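Local coordinates for protein probable 2-hydroxyhepta-2,4-diene-1,7-dioate isomerase (Thermus thermophilus, PDB 2DFU) that probably acts as a metal-dependent isomerase or hydrolase of the fumarylacetoacetate hydrolase family, with 2-hydroxyhepta-2,4-diene-1,7-dioate isomerase as its likely activity, at residues G90-W96 with L252-I256. Residues are numbered along the deposited sequence; the frame is centred on the assembly and turned at random.
Sequences GNPRDPW and LFTLI
G90 N donates to F253 O at 2.8 Å, and a water that accepts from F253 N and donates to G90 O doubles the link, so G90 meets strand 250-259 through both of its backbone polar groups. From there, in this fumarylacetoacetate hydrolase-type domain, the chain turns away from strand 250-259 through a type I beta turn, N91 to D94, whose first residue also forms an Asx turn: N91 OD1 accepts from R93 N. The turn brings P95 and W96 back to the same strand residue. With its CG anti to the carbonyl carbon (chi1 -65°), F253 sets its ring against P95, whose CB lies over one face, 3.9 Å from the ring centroid, a CH-pi contact. P92 CB lies farther off, 4.4 Å from F253 CE2. The indole of W96 completes an edge-to-face pair: F253 presents its edge to the six-membered ring, planes at 89° and centroids 5.5 Å apart. R241, from the neighbouring strand 241-246, makes a cation-pi contact with the same indole. Replacing F253 by an alanine would probably leave P95 and W96 without the ring they pack on and open a gap between turn and strand. Further along, L255 CD2 touches the carbonyl oxygen of W96, while the indole's own edge points at the strand, bringing W96 CZ3 to 3.4 Å from T254 O.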
# COMPACT_ATOMS: atom_id res chain seq x y z
N GLY A 90 -5.95 -16.63 14.05
CA GLY A 90 -6.80 -17.45 14.88
C GLY A 90 -6.55 -17.12 16.34
O GLY A 90 -5.41 -16.90 16.75
N ASN A 91 -7.63 -17.04 17.12
CA ASN A 91 -7.55 -16.78 18.55
C ASN A 91 -6.97 -18.06 19.19
O ASN A 91 -7.51 -19.15 18.99
CB ASN A 91 -8.96 -16.52 19.09
CG ASN A 91 -8.97 -16.06 20.53
OD1 ASN A 91 -8.35 -16.67 21.40
ND2 ASN A 91 -9.70 -14.99 20.80
N PRO A 92 -5.87 -17.94 19.95
CA PRO A 92 -5.25 -19.11 20.60
C PRO A 92 -6.18 -19.95 21.48
O PRO A 92 -5.87 -21.10 21.80
CB PRO A 92 -4.10 -18.49 21.38
CG PRO A 92 -3.70 -17.33 20.52
CD PRO A 92 -5.05 -16.74 20.16
N ARG A 93 -7.31 -19.38 21.88
CA ARG A 93 -8.25 -20.12 22.72
C ARG A 93 -9.18 -21.00 21.88
O ARG A 93 -9.89 -21.86 22.42
CB ARG A 93 -9.06 -19.14 23.57
CG ARG A 93 -8.19 -18.24 24.44
CD ARG A 93 -7.38 -19.03 25.48
NE ARG A 93 -8.24 -19.64 26.49
CZ ARG A 93 -7.97 -19.68 27.80
NH1 ARG A 93 -6.85 -19.13 28.26
NH2 ARG A 93 -8.82 -20.25 28.64
N ASP A 94 -9.17 -20.80 20.56
CA ASP A 94 -9.97 -21.58 19.60
C ASP A 94 -9.47 -21.21 18.19
O ASP A 94 -10.17 -20.59 17.40
CB ASP A 94 -11.47 -21.25 19.73
CG ASP A 94 -12.32 -21.96 18.69
OD1 ASP A 94 -11.90 -23.03 18.19
OD2 ASP A 94 -13.43 -21.46 18.38
N PRO A 95 -8.23 -21.63 17.88
CA PRO A 95 -7.48 -21.42 16.63
C PRO A 95 -8.22 -21.61 15.32
O PRO A 95 -8.50 -20.65 14.60
CB PRO A 95 -6.32 -22.41 16.74
CG PRO A 95 -6.16 -22.61 18.20
CD PRO A 95 -7.57 -22.67 18.69
N TRP A 96 -8.51 -22.86 15.01
CA TRP A 96 -9.17 -23.22 13.76
C TRP A 96 -10.60 -22.72 13.60
O TRP A 96 -11.08 -22.55 12.49
CB TRP A 96 -9.10 -24.73 13.61
CG TRP A 96 -7.78 -25.26 14.06
CD1 TRP A 96 -7.55 -26.19 15.05
CD2 TRP A 96 -6.48 -24.89 13.57
NE1 TRP A 96 -6.21 -26.41 15.19
CE2 TRP A 96 -5.52 -25.63 14.30
CE3 TRP A 96 -6.04 -24.00 12.58
CZ2 TRP A 96 -4.15 -25.51 14.07
CZ3 TRP A 96 -4.67 -23.88 12.35
CH2 TRP A 96 -3.74 -24.63 13.09
N LEU A 252 1.03 -17.90 15.29
CA LEU A 252 0.01 -17.46 14.36
C LEU A 252 -0.73 -18.68 13.81
O LEU A 252 -0.12 -19.59 13.25
CB LEU A 252 0.64 -16.69 13.21
CG LEU A 252 -0.24 -16.37 12.00
CD1 LEU A 252 -1.47 -15.56 12.42
CD2 LEU A 252 0.59 -15.60 10.97
N PHE A 253 -2.05 -18.68 13.97
CA PHE A 253 -2.88 -19.77 13.47
C PHE A 253 -3.70 -19.27 12.28
O PHE A 253 -4.36 -18.23 12.36
CB PHE A 253 -3.84 -20.25 14.56
CG PHE A 253 -3.15 -20.87 15.74
CD1 PHE A 253 -2.75 -22.20 15.71
CD2 PHE A 253 -2.93 -20.13 16.90
CE1 PHE A 253 -2.15 -22.80 16.82
CE2 PHE A 253 -2.33 -20.71 18.01
CZ PHE A 253 -1.94 -22.06 17.97
N THR A 254 -3.67 -20.01 11.18
CA THR A 254 -4.45 -19.63 10.02
C THR A 254 -4.80 -20.89 9.24
O THR A 254 -4.33 -21.99 9.57
CB THR A 254 -3.68 -18.65 9.10
OG1 THR A 254 -4.55 -18.17 8.08
CG2 THR A 254 -2.49 -19.33 8.46
N LEU A 255 -5.63 -20.75 8.21
CA LEU A 255 -6.02 -21.91 7.43
C LEU A 255 -6.49 -21.54 6.03
O LEU A 255 -6.92 -20.41 5.77
CB LEU A 255 -7.12 -22.70 8.16
CG LEU A 255 -8.47 -22.03 8.43
CD1 LEU A 255 -9.24 -21.86 7.13
CD2 LEU A 255 -9.27 -22.90 9.37
N ILE A 256 -6.40 -22.51 5.13
CA ILE A 256 -6.81 -22.29 3.75
C ILE A 256 -8.25 -22.73 3.55
O ILE A 256 -8.64 -23.83 3.95
CB ILE A 256 -5.91 -23.08 2.80
CG1 ILE A 256 -4.44 -22.84 3.16
CG2 ILE A 256 -6.17 -22.63 1.36
CD1 ILE A 256 -4.03 -21.36 3.13
O HOH W 1 -2.79 -16.70 15.77